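Cysteine desulfurase (Thermococcus onnurineus, PDB 5B89) probably catalyses the pyridoxal-phosphate-dependent removal of sulfur from L-cysteine, passing it to a sulfur carrier and leaving L-alanine. Local coordinates at residues Ser107-Leu115 against Ser136-Leu144; Gln213-Asn221 against Leu309-His317. One frame throughout, in Å; residues are numbered along the deposited sequence.

Interaction 1. Residues Ser107-Leu115 against Ser136-Leu144; sequences SESLNLVAL and SDLLPWQRL. With PLP (pyridoxal-5'-phosphate), chain G.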
loop_
_atom_site.group_PDB
_atom_site.type_symbol
_atom_site.label_atom_id
_atom_site.label_comp_id
_atom_site.label_asym_id
_atom_site.label_seq_id
_atom_site.Cartn_x
_atom_site.Cartn_y
_atom_site.Cartn_z
ATOM N N SER B 107 7.594 -6.083 3.146
ATOM C CA SER B 107 8.756 -5.541 2.430
ATOM C C SER B 107 8.812 -3.998 2.629
ATOM O O SER B 107 9.943 -3.472 2.979
ATOM C CB SER B 107 8.693 -5.842 0.971
ATOM O OG SER B 107 8.692 -7.277 0.790
ATOM N N GLU B 108 7.705 -3.291 2.466
ATOM C CA GLU B 108 7.650 -1.849 2.742
ATOM C C GLU B 108 8.072 -1.620 4.213
ATOM O O GLU B 108 8.941 -0.777 4.487
ATOM C CB GLU B 108 6.314 -1.211 2.445
ATOM C CG GLU B 108 6.284 0.277 2.738
ATOM C CD GLU B 108 4.872 0.895 2.622
ATOM O OE1 GLU B 108 4.070 0.413 1.827
ATOM O OE2 GLU B 108 4.672 1.992 3.176
ATOM N N SER B 109 7.466 -2.368 5.160
ATOM C CA SER B 109 7.810 -2.169 6.556
ATOM C C SER B 109 9.301 -2.295 6.856
ATOM O O SER B 109 9.883 -1.388 7.523
ATOM C CB SER B 109 7.101 -3.198 7.392
ATOM O OG SER B 109 5.690 -3.058 7.340
ATOM N N LEU B 110 9.966 -3.304 6.300
ATOM C CA LEU B 110 11.405 -3.474 6.585
ATOM C C LEU B 110 12.258 -2.417 5.905
ATOM O O LEU B 110 13.186 -1.904 6.510
ATOM C CB LEU B 110 11.871 -4.871 6.139
ATOM C CG LEU B 110 11.260 -6.020 6.941
ATOM C CD1 LEU B 110 11.480 -7.373 6.266
ATOM C CD2 LEU B 110 11.730 -6.092 8.400
ATOM N N ASN B 111 11.875 -2.011 4.716
ATOM C CA ASN B 111 12.571 -0.891 4.051
ATOM C C ASN B 111 12.402 0.364 4.895
ATOM O O ASN B 111 13.339 1.142 5.018
ATOM C CB ASN B 111 12.019 -0.623 2.656
ATOM C CG ASN B 111 12.700 -1.489 1.612
ATOM O OD1 ASN B 111 13.698 -1.092 0.963
ATOM N ND2 ASN B 111 12.165 -2.688 1.379
ATOM N N LEU B 112 11.196 0.622 5.439
ATOM C CA LEU B 112 10.985 1.816 6.285
ATOM C C LEU B 112 11.872 1.784 7.501
ATOM O O LEU B 112 12.345 2.863 7.920
ATOM C CB LEU B 112 9.522 1.977 6.669
ATOM C CG LEU B 112 8.562 2.263 5.528
ATOM C CD1 LEU B 112 7.180 2.317 6.174
ATOM C CD2 LEU B 112 8.936 3.508 4.769
ATOM N N VAL B 113 12.076 0.640 8.095
ATOM C CA VAL B 113 12.992 0.556 9.242
ATOM C C VAL B 113 14.377 1.002 8.824
ATOM O O VAL B 113 14.987 1.830 9.565
ATOM C CB VAL B 113 13.017 -0.832 9.905
ATOM C CG1 VAL B 113 14.046 -0.935 11.075
ATOM C CG2 VAL B 113 11.645 -1.252 10.372
ATOM N N ALA B 114 14.883 0.424 7.758
ATOM C CA ALA B 114 16.267 0.753 7.343
ATOM C C ALA B 114 16.308 2.244 6.956
ATOM O O ALA B 114 17.344 2.943 7.359
ATOM C CB ALA B 114 16.679 -0.112 6.154
ATOM N N LEU B 115 15.330 2.814 6.247
ATOM C CA LEU B 115 15.410 4.197 5.836
ATOM C C LEU B 115 15.269 5.042 7.066
ATOM O O LEU B 115 16.050 6.033 7.146
ATOM C CB LEU B 115 14.263 4.492 4.886
ATOM C CG LEU B 115 14.430 3.846 3.476
ATOM C CD1 LEU B 115 13.127 3.967 2.676
ATOM C CD2 LEU B 115 15.554 4.488 2.671
ATOM N N SER B 136 13.641 -9.407 1.156
ATOM C CA SER B 136 13.142 -8.173 1.757
ATOM C C SER B 136 13.735 -7.872 3.119
ATOM O O SER B 136 13.709 -6.784 3.536
ATOM C CB SER B 136 11.635 -8.165 1.843
ATOM O OG SER B 136 11.075 -8.071 0.583
ATOM N N ASP B 137 14.282 -8.874 3.766
ATOM C CA ASP B 137 14.978 -8.676 5.041
ATOM C C ASP B 137 16.496 -8.785 4.857
ATOM O O ASP B 137 17.162 -9.026 5.796
ATOM C CB ASP B 137 14.512 -9.610 6.161
ATOM C CG ASP B 137 14.910 -9.088 7.578
ATOM O OD1 ASP B 137 15.013 -7.893 7.720
ATOM O OD2 ASP B 137 15.111 -9.893 8.472
ATOM N N LEU B 138 16.966 -8.614 3.642
ATOM C CA LEU B 138 18.387 -8.665 3.354
ATOM C C LEU B 138 18.840 -7.436 2.596
ATOM O O LEU B 138 19.683 -6.742 3.054
ATOM C CB LEU B 138 18.710 -9.926 2.581
ATOM C CG LEU B 138 20.146 -10.045 2.144
ATOM C CD1 LEU B 138 21.032 -9.934 3.344
ATOM C CD2 LEU B 138 20.393 -11.345 1.430
ATOM N N LEU B 139 18.231 -7.175 1.463
ATOM C CA LEU B 139 18.611 -6.074 0.625
ATOM C C LEU B 139 18.628 -4.735 1.312
ATOM O O LEU B 139 19.554 -3.960 1.092
ATOM C CB LEU B 139 17.751 -6.033 -0.653
ATOM C CG LEU B 139 18.277 -6.772 -1.858
ATOM C CD1 LEU B 139 18.486 -8.231 -1.566
ATOM C CD2 LEU B 139 17.345 -6.552 -3.036
ATOM N N PRO B 140 17.596 -4.364 2.112
ATOM C CA PRO B 140 17.726 -3.072 2.749
ATOM C C PRO B 140 18.964 -2.946 3.619
ATOM O O PRO B 140 19.513 -1.812 3.713
ATOM C CB PRO B 140 16.391 -2.924 3.539
ATOM C CG PRO B 140 15.452 -3.852 2.807
ATOM C CD PRO B 140 16.319 -5.022 2.411
ATOM N N TRP B 141 19.383 -4.009 4.274
ATOM C CA TRP B 141 20.530 -3.969 5.154
ATOM C C TRP B 141 21.798 -3.941 4.318
ATOM O O TRP B 141 22.793 -3.249 4.708
ATOM C CB TRP B 141 20.521 -5.129 6.112
ATOM C CG TRP B 141 19.192 -5.273 6.857
ATOM C CD1 TRP B 141 18.399 -6.354 6.758
ATOM C CD2 TRP B 141 18.567 -4.328 7.647
ATOM N NE1 TRP B 141 17.276 -6.145 7.488
ATOM C CE2 TRP B 141 17.321 -4.887 7.992
ATOM C CE3 TRP B 141 18.867 -3.020 8.042
ATOM C CZ2 TRP B 141 16.392 -4.195 8.805
ATOM C CZ3 TRP B 141 17.919 -2.337 8.859
ATOM C CH2 TRP B 141 16.744 -2.961 9.223
ATOM N N GLN B 142 21.809 -4.671 3.210
ATOM C CA GLN B 142 22.954 -4.610 2.256
ATOM C C GLN B 142 23.157 -3.275 1.709
ATOM O O GLN B 142 24.335 -2.812 1.613
ATOM C CB GLN B 142 22.747 -5.613 1.116
ATOM C CG GLN B 142 22.909 -7.041 1.527
ATOM C CD GLN B 142 22.572 -7.982 0.376
ATOM O OE1 GLN B 142 21.668 -7.677 -0.419
ATOM N NE2 GLN B 142 23.206 -9.098 0.317
ATOM N N ARG B 143 22.125 -2.579 1.273
ATOM C CA ARG B 143 22.181 -1.218 0.735
ATOM C C ARG B 143 22.709 -0.308 1.787
ATOM O O ARG B 143 23.632 0.502 1.507
ATOM C CB ARG B 143 20.818 -0.728 0.140
ATOM C CG ARG B 143 20.807 0.661 -0.415
ATOM C CD ARG B 143 19.375 1.019 -0.965
ATOM N NE ARG B 143 18.337 0.925 0.041
ATOM C CZ ARG B 143 17.022 1.041 -0.185
ATOM N NH1 ARG B 143 16.614 1.267 -1.423
ATOM N NH2 ARG B 143 16.145 0.922 0.873
ATOM N N LEU B 144 22.184 -0.368 2.997
ATOM C CA LEU B 144 22.578 0.581 4.091
ATOM C C LEU B 144 24.056 0.342 4.361
ATOM O O LEU B 144 24.883 1.305 4.479
ATOM C CB LEU B 144 21.678 0.362 5.279
ATOM C CG LEU B 144 21.701 1.332 6.436
ATOM C CD1 LEU B 144 21.265 2.687 5.898
ATOM C CD2 LEU B 144 20.727 0.842 7.503
HETATM N N1 PLP G . 9.764 -12.175 4.716
HETATM C C2 PLP G . 9.335 -13.464 4.801
HETATM C C2A PLP G . 9.945 -14.426 5.797
HETATM C C3 PLP G . 8.336 -13.856 3.892
HETATM O O3 PLP G . 7.869 -15.129 3.936
HETATM C C4 PLP G . 7.766 -12.910 3.002
HETATM C C4A PLP G . 6.692 -13.431 1.967
HETATM C C5 PLP G . 8.231 -11.570 3.055
HETATM C C6 PLP G . 9.252 -11.204 3.905
HETATM C C5A PLP G . 7.651 -10.563 2.066
HETATM O O4P PLP G . 6.246 -10.336 2.392
HETATM P P PLP G . 5.549 -9.388 1.384
HETATM O O1P PLP G . 4.169 -9.378 1.837
HETATM O O2P PLP G . 5.711 -10.057 0.017
HETATM O O3P PLP G . 6.238 -8.105 1.407
#
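Ser-107, Leu-110 and Ala-114 on one helix meet Ser-136, Pro-140 and Trp-141 in a buried, nearly parallel helix-helix contact (axes 9.3 Å apart, inclined at 22°) in the cofactor-binding domain. At its cofactor end Ser-136 OG donates to Ser-107 OG over 2.5 Å, and Ser-107 OG in turn donates to PLP O3P at 2.7 Å. Ser-107 N also reaches O3P, from the N-terminal turn of its helix, whose dipole would favour the phosphate's negative charge; Ser-136 is thus in the second shell, where its bond is likely to orient the Ser-107 hydroxyl. Further along, the contact becomes apolar. Ala-114 CB touches both Pro-140 CB (3.9 Å) and Trp-141 CZ3 (3.7 Å), while Val-113 CG1 touches CH2 at the indole edge, in the ring plane. The indole is fixed in rotation by NE1, which donates nearly straight (172°) to Asp-137 OD1 from above the carboxylate plane. Without the indole, as with an alanine here, Asp-137 OD1 would probably lose this donor and a gap would open beside Val-113 and Ala-114. With CG swung back beside its backbone N (chi1 -87°), Asn-111 sends ND2 to Ser-107 O at 2.8 Å and lays its amide against Pro-140 CG. Ser-136 OG is hydrogen-bonded to Gly-264 N, and Arg-143 NH1 to Pro-260 O, of the second subunit. Leu-110 and Val-113 continue the packing onto strand 206-210, and Trp-141 onto strand 177-181.

Interaction 2. Residues Gln213-Asn221 against Leu309-His317; sequences QSAGHMEVN and LGRIERQEH. With PLP (pyridoxal-5'-phosphate), chain G.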
loop_
_atom_site.group_PDB
_atom_site.type_symbol
_atom_site.label_atom_id
_atom_site.label_comp_id
_atom_site.label_asym_id
_atom_site.label_seq_id
_atom_site.Cartn_x
_atom_site.Cartn_y
_atom_site.Cartn_z
ATOM N N GLN B 213 6.146 -14.723 8.023
ATOM C CA GLN B 213 5.712 -16.135 7.951
ATOM C C GLN B 213 5.232 -16.701 9.222
ATOM O O GLN B 213 4.670 -17.840 9.244
ATOM C CB GLN B 213 6.782 -16.993 7.396
ATOM C CG GLN B 213 7.008 -16.777 6.012
ATOM C CD GLN B 213 5.723 -16.947 5.131
ATOM O OE1 GLN B 213 4.670 -17.666 5.438
ATOM N NE2 GLN B 213 5.804 -16.246 4.000
ATOM N N SER B 214 5.367 -15.987 10.311
ATOM C CA SER B 214 4.857 -16.397 11.571
ATOM C C SER B 214 3.430 -15.849 11.939
ATOM O O SER B 214 2.602 -16.545 12.548
ATOM C CB SER B 214 5.760 -16.090 12.718
ATOM O OG SER B 214 6.105 -14.736 12.769
ATOM N N ALA B 215 3.142 -14.585 11.598
ATOM C CA ALA B 215 1.898 -13.999 11.986
ATOM C C ALA B 215 0.697 -14.811 11.456
ATOM O O ALA B 215 0.663 -15.152 10.228
ATOM C CB ALA B 215 1.831 -12.596 11.458
ATOM N N GLY B 216 -0.243 -15.098 12.346
ATOM C CA GLY B 216 -1.394 -15.933 11.959
ATOM C C GLY B 216 -1.194 -17.409 11.973
ATOM O O GLY B 216 -2.189 -18.185 11.798
ATOM N N HIS B 217 0.037 -17.880 12.115
ATOM C CA HIS B 217 0.343 -19.312 12.146
ATOM C C HIS B 217 0.800 -19.746 13.524
ATOM O O HIS B 217 0.793 -20.979 13.794
ATOM C CB HIS B 217 1.451 -19.646 11.161
ATOM C CG HIS B 217 1.062 -19.482 9.727
ATOM N ND1 HIS B 217 0.242 -20.393 9.059
ATOM C CD2 HIS B 217 1.437 -18.597 8.819
ATOM C CE1 HIS B 217 0.106 -19.998 7.827
ATOM N NE2 HIS B 217 0.804 -18.909 7.652
ATOM N N MET B 218 1.249 -18.823 14.354
ATOM C CA MET B 218 1.725 -19.128 15.743
ATOM C C MET B 218 1.705 -17.809 16.488
ATOM O O MET B 218 1.540 -16.730 15.897
ATOM C CB MET B 218 3.144 -19.728 15.633
ATOM C CG MET B 218 4.116 -18.789 14.969
ATOM S SD MET B 218 5.744 -19.585 14.626
ATOM C CE MET B 218 5.154 -20.621 13.258
ATOM N N GLU B 219 2.032 -17.844 17.775
ATOM C CA GLU B 219 2.020 -16.655 18.564
ATOM C C GLU B 219 3.106 -15.704 18.163
ATOM O O GLU B 219 4.288 -16.105 18.013
ATOM C CB GLU B 219 2.226 -17.013 20.043
ATOM C CG GLU B 219 2.215 -15.772 20.918
ATOM C CD GLU B 219 2.306 -16.091 22.439
ATOM O OE1 GLU B 219 2.652 -17.220 22.822
ATOM O OE2 GLU B 219 2.043 -15.174 23.232
ATOM N N VAL B 220 2.701 -14.439 17.953
ATOM C CA VAL B 220 3.614 -13.380 17.680
ATOM C C VAL B 220 3.382 -12.273 18.675
ATOM O O VAL B 220 2.312 -11.673 18.621
ATOM C CB VAL B 220 3.536 -12.841 16.218
ATOM C CG1 VAL B 220 4.408 -11.593 16.065
ATOM C CG2 VAL B 220 3.992 -13.937 15.295
ATOM N N ASN B 221 4.289 -12.052 19.653
ATOM C CA ASN B 221 4.014 -11.119 20.714
ATOM C C ASN B 221 5.269 -10.277 20.898
ATOM O O ASN B 221 6.372 -10.820 21.169
ATOM C CB ASN B 221 3.724 -11.860 22.000
ATOM C CG ASN B 221 3.421 -10.942 23.144
ATOM O OD1 ASN B 221 4.294 -10.314 23.643
ATOM N ND2 ASN B 221 2.141 -10.716 23.419
ATOM N N LEU B 309 -4.871 -19.560 17.797
ATOM C CA LEU B 309 -3.497 -19.855 17.283
ATOM C C LEU B 309 -3.004 -21.229 17.677
ATOM O O LEU B 309 -2.259 -21.868 16.953
ATOM C CB LEU B 309 -2.490 -18.764 17.615
ATOM C CG LEU B 309 -2.694 -17.437 16.899
ATOM C CD1 LEU B 309 -1.976 -16.300 17.585
ATOM C CD2 LEU B 309 -2.260 -17.572 15.429
ATOM N N GLY B 310 -3.466 -21.714 18.800
ATOM C CA GLY B 310 -3.078 -23.045 19.222
ATOM C C GLY B 310 -3.610 -24.141 18.327
ATOM O O GLY B 310 -2.932 -25.063 18.025
ATOM N N ARG B 311 -4.848 -23.989 17.928
ATOM C CA ARG B 311 -5.423 -24.941 17.030
ATOM C C ARG B 311 -4.758 -24.869 15.654
ATOM O O ARG B 311 -4.590 -25.812 15.037
ATOM C CB ARG B 311 -6.884 -24.668 16.852
ATOM C CG ARG B 311 -7.736 -24.879 18.068
ATOM C CD ARG B 311 -9.182 -24.853 17.600
ATOM N NE ARG B 311 -10.171 -24.982 18.649
ATOM C CZ ARG B 311 -11.223 -24.210 18.834
ATOM N NH1 ARG B 311 -11.425 -23.153 18.114
ATOM N NH2 ARG B 311 -12.083 -24.484 19.788
ATOM N N ILE B 312 -4.429 -23.661 15.213
ATOM C CA ILE B 312 -3.781 -23.491 13.954
ATOM C C ILE B 312 -2.413 -24.229 13.935
ATOM O O ILE B 312 -2.044 -25.000 13.057
ATOM C CB ILE B 312 -3.587 -21.978 13.589
ATOM C CG1 ILE B 312 -4.980 -21.332 13.285
ATOM C CG2 ILE B 312 -2.663 -21.755 12.440
ATOM C CD1 ILE B 312 -5.036 -19.877 13.418
ATOM N N GLU B 313 -1.654 -23.935 14.986
ATOM C CA GLU B 313 -0.287 -24.565 15.094
ATOM C C GLU B 313 -0.372 -26.104 15.141
ATOM O O GLU B 313 0.357 -26.798 14.457
ATOM C CB GLU B 313 0.439 -24.093 16.357
ATOM C CG GLU B 313 0.638 -22.613 16.471
ATOM C CD GLU B 313 1.310 -22.140 17.758
ATOM O OE1 GLU B 313 2.304 -22.810 18.051
ATOM O OE2 GLU B 313 0.898 -21.073 18.371
ATOM N N ARG B 314 -1.355 -26.590 15.883
ATOM C CA ARG B 314 -1.565 -28.060 16.010
ATOM C C ARG B 314 -1.961 -28.715 14.701
ATOM O O ARG B 314 -1.403 -29.770 14.309
ATOM C CB ARG B 314 -2.553 -28.355 17.097
ATOM C CG ARG B 314 -1.826 -28.058 18.419
ATOM C CD ARG B 314 -2.538 -28.553 19.690
ATOM N NE ARG B 314 -3.789 -27.838 20.026
ATOM C CZ ARG B 314 -3.852 -26.667 20.650
ATOM N NH1 ARG B 314 -2.736 -26.039 21.098
ATOM N NH2 ARG B 314 -5.065 -26.146 20.880
ATOM N N GLN B 315 -2.888 -28.080 13.953
ATOM C CA GLN B 315 -3.267 -28.624 12.717
ATOM C C GLN B 315 -2.135 -28.677 11.749
ATOM O O GLN B 315 -1.886 -29.587 11.021
ATOM C CB GLN B 315 -4.491 -27.859 12.140
ATOM C CG GLN B 315 -4.925 -28.289 10.764
ATOM C CD GLN B 315 -5.592 -29.673 10.663
ATOM O OE1 GLN B 315 -5.690 -30.375 11.702
ATOM N NE2 GLN B 315 -5.920 -30.074 9.504
ATOM N N GLU B 316 -1.388 -27.546 11.654
ATOM C CA GLU B 316 -0.244 -27.474 10.775
ATOM C C GLU B 316 0.822 -28.530 11.088
ATOM O O GLU B 316 1.373 -29.081 10.131
ATOM C CB GLU B 316 0.328 -26.018 10.741
ATOM C CG GLU B 316 -0.637 -25.037 10.005
ATOM C CD GLU B 316 -0.057 -23.671 9.847
ATOM O OE1 GLU B 316 -0.785 -22.712 9.692
ATOM O OE2 GLU B 316 1.143 -23.536 9.777
ATOM N N HIS B 317 1.060 -28.768 12.360
ATOM C CA HIS B 317 2.033 -29.750 12.722
ATOM C C HIS B 317 1.611 -31.142 12.216
ATOM O O HIS B 317 2.398 -31.841 11.758
ATOM C CB HIS B 317 2.173 -29.765 14.226
ATOM C CG HIS B 317 2.988 -30.900 14.696
ATOM N ND1 HIS B 317 2.458 -31.992 15.331
ATOM C CD2 HIS B 317 4.281 -31.169 14.491
ATOM C CE1 HIS B 317 3.416 -32.866 15.540
ATOM N NE2 HIS B 317 4.527 -32.395 15.042
HETATM N N1 PLP G . 9.764 -12.175 4.716
HETATM C C2 PLP G . 9.335 -13.464 4.801
HETATM C C2A PLP G . 9.945 -14.426 5.797
HETATM C C3 PLP G . 8.336 -13.856 3.892
HETATM O O3 PLP G . 7.869 -15.129 3.936
HETATM C C4 PLP G . 7.766 -12.910 3.002
HETATM C C4A PLP G . 6.692 -13.431 1.967
HETATM C C5 PLP G . 8.231 -11.570 3.055
HETATM C C6 PLP G . 9.252 -11.204 3.905
HETATM C C5A PLP G . 7.651 -10.563 2.066
HETATM O O4P PLP G . 6.246 -10.336 2.392
HETATM P P PLP G . 5.549 -9.388 1.384
HETATM O O1P PLP G . 4.169 -9.378 1.837
HETATM O O2P PLP G . 5.711 -10.057 0.017
HETATM O O3P PLP G . 6.238 -8.105 1.407
HETATM O O HOH W 1 2.153 -23.125 12.740
HETATM O O HOH W 2 3.284 -20.319 19.107
#
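The irregular chain at Gly-216 to Glu-219 runs past the first two turns of helix 309-329, coming nearest at Met-218 and Leu-309, whose CA atoms lie 5.5 Å apart. Gly-216 takes a positive phi (82°), and the turn is tied by the N atoms of His-217 and Met-218, both donating to Ser-214 O. Leu-309 fits against this backbone with its two methyls spread: CD2 meets Gly-216 C at 3.6 Å, and CD1 lies near Met-218 O. Ile-312 CG2 adds contacts to the carbonyl oxygens of Gly-216 and His-217. The polar anchor is His-217, whose ND1 donates to Glu-316 OE1 at 2.6 Å. The bond is close to straight (164°), uses the syn lone pair and stays in the imidazole plane, although ring and carboxylate are turned 72° apart. Glu-316 reaches it through a chain extended beyond CG. Water 1 closes the same link by donating to His-217 O (2.8 Å) and to Glu-316 OE2 (3.2 Å). Glu-313 brings its carboxylate up against the base of Met-218, CD 3.7 Å from Met-218 CB, and water 2 accepts from Glu-219 N while donating weakly to Glu-313 OE2. The segment held here begins at Gln-213, which lines the PLP and alanine pocket. Its loop joins strands 206-210 and 229-233; Ala-215 and Val-220 pack on the latter, while Leu-309 and Ile-312 also rest on Ile-304 of helix 291-307.

How the interactions relate
From the N terminus, interaction 1 comes first: 20 residues, including strand 126-129, separate its segments, so it closes a short loop between helices 106-117 and 139-148. Interaction 2 opens only later, after strand 206-210, and closes a much longer loop of 87 residues at helix 309-329. The two are in series, neither nested nor crossed, on opposite sides of the chain's centre, with nearest atoms about 9 Å apart. PLP connects them: 107-115 supplies a phosphate ligand, and 213-221 begins with Gln-213, whose amide lies by the O3 end of the pyridine ring. Interaction 1 joins two helices that pack on the seven-stranded sheet; interaction 2 fastens the loop between strands 206-210 and 229-233 to the start of helix 309-329.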